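Local coordinates for cycloalternan-forming enzyme (Listeria monocytogenes serovar 1/2a, PDB 5F7U), which is a multidomain member of glycoside hydrolase family 31, built round a TIM barrel and carrying a family 6 carbohydrate-binding module, at residues A[269-274]-A[285-290]; A[562-567]-A[590-595]; A[255-260]-A[614-619]. The protein carries 1 engineered substitution. One frame throughout, in Å; residues are numbered along the deposited sequence. Where two conformers were deposited one is given.

Interaction 1: A[269-274]-A[285-290]. With GLC (alpha-D-glucopyranose), chain F.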
loop_
_atom_site.group_PDB
_atom_site.type_symbol
_atom_site.label_atom_id
_atom_site.label_comp_id
_atom_site.label_asym_id
_atom_site.label_seq_id
_atom_site.Cartn_x
_atom_site.Cartn_y
_atom_site.Cartn_z
ATOM N N THR A 269 -10.540 13.513 0.615
ATOM C CA THR A 269 -9.101 13.620 0.723
ATOM C C THR A 269 -8.813 14.460 1.969
ATOM O O THR A 269 -8.725 15.684 1.920
ATOM C CB THR A 269 -8.467 14.252 -0.529
ATOM O OG1 THR A 269 -9.019 13.631 -1.700
ATOM C CG2 THR A 269 -6.936 14.024 -0.513
ATOM N N TYR A 270 -8.713 13.778 3.096
ATOM C CA TYR A 270 -8.670 14.458 4.386
ATOM C C TYR A 270 -8.011 13.515 5.373
ATOM O O TYR A 270 -8.580 12.464 5.717
ATOM C CB TYR A 270 -10.110 14.741 4.845
ATOM C CG TYR A 270 -10.232 15.616 6.071
ATOM C CD1 TYR A 270 -10.064 17.018 5.982
ATOM C CD2 TYR A 270 -10.591 15.063 7.311
ATOM C CE1 TYR A 270 -10.216 17.832 7.101
ATOM C CE2 TYR A 270 -10.748 15.866 8.428
ATOM C CZ TYR A 270 -10.557 17.239 8.324
ATOM O OH TYR A 270 -10.730 18.016 9.449
ATOM N N VAL A 271 -6.837 13.891 5.855
ATOM C CA VAL A 271 -6.152 13.050 6.843
ATOM C C VAL A 271 -6.876 13.138 8.189
ATOM O O VAL A 271 -7.331 14.218 8.599
ATOM C CB VAL A 271 -4.649 13.398 7.003
ATOM C CG1 VAL A 271 -3.902 13.222 5.668
ATOM C CG2 VAL A 271 -4.425 14.789 7.602
ATOM N N TYR A 272 -6.987 12.000 8.868
ATOM C CA TYR A 272 -7.692 11.978 10.138
ATOM C C TYR A 272 -7.202 10.827 10.988
ATOM O O TYR A 272 -6.880 9.761 10.461
ATOM C CB TYR A 272 -9.212 11.900 9.909
ATOM C CG TYR A 272 -10.023 12.275 11.117
ATOM C CD1 TYR A 272 -10.343 13.616 11.395
ATOM C CD2 TYR A 272 -10.479 11.290 11.972
ATOM C CE1 TYR A 272 -11.105 13.943 12.524
ATOM C CE2 TYR A 272 -11.215 11.596 13.095
ATOM C CZ TYR A 272 -11.527 12.909 13.365
ATOM O OH TYR A 272 -12.274 13.118 14.509
ATOM N N ASN A 273 -7.105 11.072 12.294
ATOM C CA ASN A 273 -6.759 10.012 13.243
ATOM C C ASN A 273 -8.044 9.346 13.779
ATOM O O ASN A 273 -8.642 9.829 14.758
ATOM C CB ASN A 273 -5.867 10.568 14.384
ATOM C CG ASN A 273 -5.641 9.540 15.499
ATOM O OD1 ASN A 273 -5.835 8.357 15.286
ATOM N ND2 ASN A 273 -5.259 10.000 16.691
ATOM N N GLU A 274 -8.469 8.255 13.117
ATOM C CA GLU A 274 -9.684 7.506 13.508
ATOM C C GLU A 274 -9.284 6.167 14.094
ATOM O O GLU A 274 -8.747 5.321 13.392
ATOM C CB GLU A 274 -10.636 7.283 12.308
ATOM C CG GLU A 274 -11.970 6.606 12.689
ATOM C CD GLU A 274 -12.837 7.474 13.610
ATOM O OE1 GLU A 274 -12.658 8.707 13.629
ATOM O OE2 GLU A 274 -13.686 6.919 14.342
ATOM N N TYR A 285 -5.757 7.866 7.801
ATOM C CA TYR A 285 -4.601 8.659 8.199
ATOM C C TYR A 285 -3.832 9.168 6.993
ATOM O O TYR A 285 -3.024 10.081 7.117
ATOM C CB TYR A 285 -3.614 7.780 8.962
ATOM C CG TYR A 285 -4.174 6.945 10.087
ATOM C CD1 TYR A 285 -4.310 7.482 11.376
ATOM C CD2 TYR A 285 -4.504 5.582 9.873
ATOM C CE1 TYR A 285 -4.774 6.704 12.429
ATOM C CE2 TYR A 285 -4.972 4.800 10.923
ATOM C CZ TYR A 285 -5.110 5.374 12.182
ATOM O OH TYR A 285 -5.557 4.597 13.190
ATOM N N LEU A 286 -4.038 8.540 5.839
ATOM C CA LEU A 286 -3.151 8.757 4.692
ATOM C C LEU A 286 -4.045 8.892 3.465
ATOM O O LEU A 286 -4.550 7.904 2.943
ATOM C CB LEU A 286 -2.154 7.581 4.577
ATOM C CG LEU A 286 -0.849 7.816 3.795
ATOM C CD1 LEU A 286 -0.007 6.543 3.912
ATOM C CD2 LEU A 286 -1.113 8.152 2.338
ATOM N N ALA A 287 -4.256 10.140 3.048
ATOM C CA ALA A 287 -5.248 10.476 2.010
ATOM C C ALA A 287 -4.526 11.130 0.863
ATOM O O ALA A 287 -3.774 12.085 1.066
ATOM C CB ALA A 287 -6.293 11.432 2.572
ATOM N N VAL A 288 -4.773 10.638 -0.345
ATOM C CA VAL A 288 -4.007 11.085 -1.527
ATOM C C VAL A 288 -5.016 11.361 -2.634
ATOM O O VAL A 288 -5.833 10.504 -2.916
ATOM C CB VAL A 288 -3.032 9.972 -1.996
ATOM C CG1 VAL A 288 -2.308 10.416 -3.263
ATOM C CG2 VAL A 288 -2.037 9.593 -0.877
ATOM N N PRO A 289 -4.972 12.549 -3.267
ATOM C CA PRO A 289 -5.966 12.851 -4.315
ATOM C C PRO A 289 -5.539 12.297 -5.690
ATOM O O PRO A 289 -5.377 13.044 -6.645
ATOM C CB PRO A 289 -6.003 14.396 -4.303
ATOM C CG PRO A 289 -4.567 14.762 -3.960
ATOM C CD PRO A 289 -4.085 13.699 -2.992
ATOM N N PHE A 290 -5.339 10.981 -5.743
ATOM C CA PHE A 290 -4.900 10.278 -6.930
ATOM C C PHE A 290 -5.674 8.981 -6.970
ATOM O O PHE A 290 -5.736 8.267 -5.974
ATOM C CB PHE A 290 -3.399 9.969 -6.830
ATOM C CG PHE A 290 -2.874 9.016 -7.890
ATOM C CD1 PHE A 290 -3.043 9.262 -9.269
ATOM C CD2 PHE A 290 -2.136 7.897 -7.495
ATOM C CE1 PHE A 290 -2.522 8.381 -10.227
ATOM C CE2 PHE A 290 -1.605 7.009 -8.456
ATOM C CZ PHE A 290 -1.797 7.255 -9.811
HETATM C C1 GLC F . -5.229 7.107 20.965
HETATM C C2 GLC F . -4.410 7.925 19.959
HETATM C C3 GLC F . -3.583 7.020 19.034
HETATM C C4 GLC F . -2.645 6.119 19.847
HETATM C C5 GLC F . -3.518 5.341 20.860
HETATM C C6 GLC F . -2.715 4.470 21.815
HETATM O O1 GLC F . -6.305 6.432 20.297
HETATM O O2 GLC F . -5.297 8.724 19.175
HETATM O O3 GLC F . -2.867 7.828 18.102
HETATM O O4 GLC F . -1.951 5.166 19.007
HETATM O O5 GLC F . -4.401 6.156 21.662
HETATM O O6 GLC F . -2.937 3.144 21.344
HETATM O O HOH W 1 -8.483 10.898 -1.676
#

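Interaction 2: A[562-567]-A[590-595]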
loop_
_atom_site.group_PDB
_atom_site.type_symbol
_atom_site.label_atom_id
_atom_site.label_comp_id
_atom_site.label_asym_id
_atom_site.label_seq_id
_atom_site.Cartn_x
_atom_site.Cartn_y
_atom_site.Cartn_z
ATOM N N TYR A 562 0.896 18.731 6.346
ATOM C CA TYR A 562 1.656 18.719 7.601
ATOM C C TYR A 562 2.279 17.363 7.961
ATOM O O TYR A 562 3.491 17.310 8.242
ATOM C CB TYR A 562 0.805 19.257 8.757
ATOM C CG TYR A 562 1.613 19.355 10.034
ATOM C CD1 TYR A 562 2.386 20.496 10.308
ATOM C CD2 TYR A 562 1.606 18.312 10.973
ATOM C CE1 TYR A 562 3.148 20.570 11.464
ATOM C CE2 TYR A 562 2.366 18.384 12.142
ATOM C CZ TYR A 562 3.124 19.513 12.388
ATOM O OH TYR A 562 3.877 19.595 13.542
ATOM N N PRO A 563 1.476 16.260 7.961
ATOM C CA PRO A 563 2.128 15.002 8.340
ATOM C C PRO A 563 3.316 14.616 7.471
ATOM O O PRO A 563 4.307 14.083 8.006
ATOM C CB PRO A 563 0.994 13.957 8.222
ATOM C CG PRO A 563 -0.065 14.638 7.374
ATOM C CD PRO A 563 0.014 16.066 7.815
ATOM N N THR A 564 3.237 14.865 6.161
ATOM C CA THR A 564 4.358 14.554 5.264
ATOM C C THR A 564 5.549 15.494 5.464
ATOM O O THR A 564 6.703 15.056 5.366
ATOM C CB THR A 564 3.860 14.414 3.823
ATOM O OG1 THR A 564 2.934 13.334 3.809
ATOM C CG2 THR A 564 4.989 14.062 2.829
ATOM N N ASP A 565 5.294 16.751 5.805
ATOM C CA ASP A 565 6.402 17.653 6.163
ATOM C C ASP A 565 7.125 17.148 7.408
ATOM O O ASP A 565 8.364 17.133 7.466
ATOM C CB ASP A 565 5.877 19.074 6.388
ATOM C CG ASP A 565 5.600 19.820 5.095
ATOM O OD1 ASP A 565 6.020 19.361 4.003
ATOM O OD2 ASP A 565 4.983 20.905 5.180
ATOM N N TYR A 566 6.332 16.717 8.393
ATOM C CA TYR A 566 6.848 16.168 9.640
ATOM C C TYR A 566 7.645 14.880 9.386
ATOM O O TYR A 566 8.803 14.753 9.804
ATOM C CB TYR A 566 5.640 15.930 10.569
ATOM C CG TYR A 566 5.753 14.858 11.652
ATOM C CD1 TYR A 566 6.844 14.815 12.545
ATOM C CD2 TYR A 566 4.713 13.948 11.844
ATOM C CE1 TYR A 566 6.910 13.850 13.547
ATOM C CE2 TYR A 566 4.773 12.982 12.850
ATOM C CZ TYR A 566 5.867 12.964 13.718
ATOM O OH TYR A 566 5.942 12.020 14.733
ATOM N N VAL A 567 7.019 13.928 8.698
ATOM C CA VAL A 567 7.644 12.617 8.504
ATOM C C VAL A 567 8.915 12.750 7.664
ATOM O O VAL A 567 9.963 12.146 7.988
ATOM C CB VAL A 567 6.631 11.629 7.875
ATOM C CG1 VAL A 567 7.317 10.377 7.316
ATOM C CG2 VAL A 567 5.592 11.232 8.917
ATOM N N SER A 590 0.089 12.968 -0.778
ATOM C CA SER A 590 0.974 12.768 -1.937
ATOM C C SER A 590 2.415 13.158 -1.597
ATOM O O SER A 590 2.662 14.205 -0.980
ATOM C CB SER A 590 0.506 13.611 -3.121
ATOM O OG SER A 590 0.596 14.979 -2.809
ATOM N N GLY A 591 3.355 12.291 -1.981
ATOM C CA GLY A 591 4.786 12.455 -1.631
ATOM C C GLY A 591 5.194 11.691 -0.381
ATOM O O GLY A 591 6.392 11.548 -0.123
ATOM N N ALA A 592 4.220 11.195 0.396
ATOM C CA ALA A 592 4.540 10.390 1.589
ATOM C C ALA A 592 5.548 9.286 1.257
ATOM O O ALA A 592 6.421 8.964 2.061
ATOM C CB ALA A 592 3.283 9.763 2.154
ATOM N N GLN A 593 5.418 8.726 0.059
ATOM C CA GLN A 593 6.244 7.593 -0.359
ATOM C C GLN A 593 7.749 7.871 -0.348
ATOM O O GLN A 593 8.527 6.922 -0.270
ATOM C CB GLN A 593 5.794 7.092 -1.743
ATOM C CG GLN A 593 6.059 8.090 -2.874
ATOM C CD GLN A 593 4.908 9.053 -3.139
ATOM O OE1 GLN A 593 4.019 9.251 -2.314
ATOM N NE2 GLN A 593 4.923 9.651 -4.321
ATOM N N LYS A 594 8.158 9.138 -0.397
ATOM C CA LYS A 594 9.602 9.461 -0.377
ATOM C C LYS A 594 10.245 9.137 0.970
ATOM O O LYS A 594 11.474 9.052 1.061
ATOM C CB LYS A 594 9.829 10.949 -0.681
ATOM C CG LYS A 594 9.385 11.362 -2.081
ATOM C CD LYS A 594 9.797 12.789 -2.417
ATOM C CE LYS A 594 8.781 13.809 -1.976
ATOM N NZ LYS A 594 9.414 15.155 -2.171
ATOM N N SER A 595 9.436 8.953 2.015
ATOM C CA SER A 595 9.982 8.996 3.379
ATOM C C SER A 595 9.611 7.801 4.280
ATOM O O SER A 595 9.022 7.982 5.341
ATOM C CB SER A 595 9.601 10.340 4.038
ATOM O OG SER A 595 10.095 11.433 3.254
#

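Interaction 3: A[255-260]-A[614-619]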
loop_
_atom_site.group_PDB
_atom_site.type_symbol
_atom_site.label_atom_id
_atom_site.label_comp_id
_atom_site.label_asym_id
_atom_site.label_seq_id
_atom_site.Cartn_x
_atom_site.Cartn_y
_atom_site.Cartn_z
ATOM N N GLU A 255 -4.795 5.483 1.384
ATOM C CA GLU A 255 -4.955 4.241 2.128
ATOM C C GLU A 255 -6.425 4.178 2.580
ATOM O O GLU A 255 -6.895 5.055 3.320
ATOM C CB GLU A 255 -3.991 4.247 3.305
ATOM C CG GLU A 255 -4.086 3.001 4.172
ATOM C CD GLU A 255 -3.119 3.062 5.335
ATOM O OE1 GLU A 255 -2.941 4.183 5.875
ATOM O OE2 GLU A 255 -2.543 2.013 5.684
ATOM N N ARG A 256 -7.160 3.191 2.077
ATOM C CA ARG A 256 -8.611 3.122 2.308
ATOM C C ARG A 256 -8.964 1.772 2.913
ATOM O O ARG A 256 -8.448 0.740 2.475
ATOM C CB ARG A 256 -9.370 3.359 0.989
ATOM C CG ARG A 256 -9.066 4.718 0.329
ATOM C CD ARG A 256 -9.644 5.847 1.172
ATOM N NE ARG A 256 -9.163 7.166 0.788
ATOM C CZ ARG A 256 -9.620 8.296 1.298
ATOM N NH1 ARG A 256 -10.625 8.288 2.183
ATOM N NH2 ARG A 256 -9.102 9.446 0.893
ATOM N N TYR A 257 -9.847 1.789 3.917
ATOM C CA TYR A 257 -10.104 0.610 4.756
ATOM C C TYR A 257 -11.431 -0.066 4.453
ATOM O O TYR A 257 -11.685 -1.206 4.909
ATOM C CB TYR A 257 -10.085 1.043 6.242
ATOM C CG TYR A 257 -8.732 1.518 6.731
ATOM C CD1 TYR A 257 -8.240 2.799 6.382
ATOM C CD2 TYR A 257 -7.954 0.708 7.558
ATOM C CE1 TYR A 257 -6.999 3.253 6.842
ATOM C CE2 TYR A 257 -6.705 1.143 8.024
ATOM C CZ TYR A 257 -6.244 2.420 7.658
ATOM O OH TYR A 257 -5.037 2.868 8.112
ATOM N N ASP A 258 -12.294 0.658 3.726
ATOM C CA ASP A 258 -13.655 0.216 3.480
ATOM C C ASP A 258 -13.814 -0.682 2.256
ATOM O O ASP A 258 -14.546 -1.680 2.314
ATOM C CB ASP A 258 -14.638 1.417 3.440
ATOM C CG ASP A 258 -14.247 2.537 2.445
ATOM O OD1 ASP A 258 -13.134 2.563 1.876
ATOM O OD2 ASP A 258 -15.118 3.431 2.234
ATOM N N THR A 259 -13.133 -0.313 1.175
ATOM C CA THR A 259 -13.222 -1.004 -0.099
ATOM C C THR A 259 -11.994 -0.660 -0.934
ATOM O O THR A 259 -11.409 0.398 -0.753
ATOM C CB THR A 259 -14.512 -0.640 -0.860
ATOM O OG1 THR A 259 -14.569 -1.389 -2.085
ATOM C CG2 THR A 259 -14.603 0.878 -1.126
ATOM N N ILE A 260 -11.603 -1.566 -1.816
ATOM C CA ILE A 260 -10.538 -1.247 -2.787
ATOM C C ILE A 260 -11.049 -0.547 -4.057
ATOM O O ILE A 260 -10.278 0.069 -4.787
ATOM C CB ILE A 260 -9.618 -2.458 -3.104
ATOM C CG1 ILE A 260 -10.390 -3.632 -3.711
ATOM C CG2 ILE A 260 -8.862 -2.870 -1.834
ATOM C CD1 ILE A 260 -10.457 -3.635 -5.216
ATOM N N LEU A 614 -5.949 -5.426 4.831
ATOM C CA LEU A 614 -5.561 -5.807 3.478
ATOM C C LEU A 614 -6.065 -4.771 2.446
ATOM O O LEU A 614 -5.334 -4.401 1.522
ATOM C CB LEU A 614 -5.984 -7.250 3.159
ATOM C CG LEU A 614 -5.606 -7.847 1.801
ATOM C CD1 LEU A 614 -4.131 -7.603 1.446
ATOM C CD2 LEU A 614 -5.914 -9.335 1.836
ATOM N N LYS A 615 -7.301 -4.285 2.625
ATOM C CA LYS A 615 -7.801 -3.201 1.754
ATOM C C LYS A 615 -6.921 -1.957 1.824
ATOM O O LYS A 615 -6.605 -1.316 0.780
ATOM C CB LYS A 615 -9.257 -2.870 2.100
ATOM C CG LYS A 615 -10.188 -4.050 1.780
ATOM C CD LYS A 615 -11.598 -3.770 2.277
ATOM C CE LYS A 615 -12.413 -5.047 2.344
ATOM N NZ LYS A 615 -13.802 -4.792 2.882
ATOM N N ALA A 616 -6.478 -1.638 3.038
ATOM C CA ALA A 616 -5.619 -0.479 3.264
ATOM C C ALA A 616 -4.280 -0.636 2.532
ATOM O O ALA A 616 -3.817 0.307 1.899
ATOM C CB ALA A 616 -5.387 -0.278 4.760
ATOM N N GLY A 617 -3.673 -1.830 2.599
ATOM C CA GLY A 617 -2.399 -2.073 1.891
ATOM C C GLY A 617 -2.544 -2.041 0.378
ATOM O O GLY A 617 -1.682 -1.498 -0.325
ATOM N N LEU A 618 -3.645 -2.591 -0.122
ATOM C CA LEU A 618 -3.858 -2.651 -1.564
ATOM C C LEU A 618 -4.175 -1.277 -2.164
ATOM O O LEU A 618 -3.695 -0.938 -3.244
ATOM C CB LEU A 618 -4.966 -3.666 -1.922
ATOM C CG LEU A 618 -4.625 -5.125 -1.579
ATOM C CD1 LEU A 618 -5.816 -6.053 -1.852
ATOM C CD2 LEU A 618 -3.347 -5.622 -2.286
ATOM N N SER A 619 -4.989 -0.492 -1.471
ATOM C CA SER A 619 -5.255 0.875 -1.921
ATOM C C SER A 619 -3.988 1.765 -1.803
ATOM O O SER A 619 -3.682 2.547 -2.723
ATOM C CB SER A 619 -6.438 1.461 -1.135
ATOM O OG SER A 619 -6.221 1.332 0.246
HETATM O O HOH W 2 -13.502 -3.234 5.275
#

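Interaction 1: A[269-274]-A[285-290]
Thr269 lies beside Ala287 and Val271 beside Tyr285 as the two segments run past each other in nearly opposite directions, their end-to-end lines 169° apart. The CA atoms of Val271 and Tyr285 come within 4.9 Å, yet no clear backbone hydrogen bond joins the chains here. Tyr272 O instead meets Tyr285 CA at 3.4 Å, a CA-H...O contact with an angle of 131° at the hydrogen. Several main-chain polar groups bond to the TIM barrel instead: the Asn560 side chain takes both Thr269 O and Val271 N, while Tyr285 and Ala287 bond to the backbone of Gly588.

Ala287 suits so close a passage, since its single methyl, CB, can press to 3.4 Å from Tyr270 N. Val271 lays CG1 against Tyr285 O at 3.6 Å. The methyl of Thr269, CG2, packs 3.8 Å from Pro289 CD, the two side chains crossing at about a right angle; Pro289 is the centre of an inverse gamma turn, where the chain turns its corner. Thr269 OG1, bonded to Ser307, also holds a water that donates to Val288 O at 3.0 Å. Tyr285 turns its ring along the other segment (chi1 -50°, CG anti to its carbonyl carbon), bringing CD1 to 3.6 Å from Tyr272 O, which approaches the ring obliquely. Its hydroxyl is fastened by Gln278 and by Asp602 N. Asn273, whose end comes near the Tyr285 ring edge, is part of a glycan pocket and lies beside the bound glucose.

Across the contact, methyls and a ring lie mostly against backbone, with one CA-H...O contact and no clear hydrogen bond, so the position of this segment pair, with Asn273 at one end, probably depends on the barrel helix and loops that bond to it.

Interaction 2: A[562-567]-A[590-595]
Thr564 and Val567, one helical turn apart on helix 555-577, face the 590-595 loop within the TIM barrel, where this helix follows strand 534-536 and the loop joins strand 584-585 to strand 597-599. No hydrogen bond crosses between the segments, and the packing is close at two points, Thr564 on Ala592 and Val567 on Ser595. Thr564 sends CG2 over the start of the short 3-10 turn, 3.8 Å from Ala592 N, while its OG1 stands 4.0 Å from Ala592 CB. A threonine serves well here: its methyl packs on the loop backbone while its hydroxyl bonds to Thr589 N. Gly591 takes a backbone conformation (phi 95°) in which a CB would collide with the carbonyl oxygen of Ser590.

The contact is looser at Ser590, whose O comes only to 4.5 Å from Thr564 CG2, and on the outward side, where Lys594 of the 3-10 turn is exposed to solvent. Gln593 starts away from the helix and bonds through NE2 to Gly355 O and Thr354 OG1. At the second close point, with CG1 anti to the backbone N (chi1 165°), Val567 sets that methyl 3.5 Å from Ser595 O and 4.0 Å from Ser595 CB.

Interaction 3: A[255-260]-A[614-619]
Ser619 meets Arg256 through a hydroxyl that chi1 of 53° sets between its own backbone N and carbonyl carbon, leaning back on the preceding helical turn. There OG accepts Arg256 N at 2.8 Å in a nearly straight bond (166°), and Lys615 O and Ala616 O both lie close enough to compete for its proton. Lys615, with CG anti to its carbonyl carbon and the chain extended beyond, carries NZ to Asp258 O at 3.2 Å, well above the carbonyl plane. A water accepts from the same NZ at 2.9 Å and donates to Tyr257 O, so the ammonium holds one carbonyl directly and its neighbour through water.

Helix 607-622 of the TIM barrel, which follows strand 597-599 and precedes strand 628-631 in the chain, is here gripped by a loop of the galactose mutarotase-like N-terminal domain. Ala616 lets the two come close: its CB sits over one face of the Tyr257 ring, 3.9 Å from the centroid, a CH-pi contact offset toward the rim. The same methyl lies 3.6 Å from Glu255 CG, whose extended chain runs on to place OE2 on Trp628 NE1. Tyr257 OH in turn reaches Ser600 O. At the end of the segment, Ile260 CG2 touches both Lys615 CA and Leu618 CB, the latter at 4.0 Å.

How the interactions relate
All three contacts are buried, but they join different parts of the fold. Interaction 1 is internal to the mutarotase-like domain, interaction 2 to the TIM barrel, and interaction 3 binds one to the other, with the richest polar chemistry: a serine and a lysine of a barrel helix hold loop backbone. Interactions 1 and 2 have no clear hydrogen bond across their segments and meet mostly by methyls lying against backbone. Interaction 1 adjoins both of the others. A probable hydrogen bond from Glu255 N to Leu286 O (2.9 Å) ties it to interaction 3, whereas Val288 CG2 merely packs on Ser590 N of interaction 2. Interactions 2 and 3 stay about 9 Å apart at their nearest atoms.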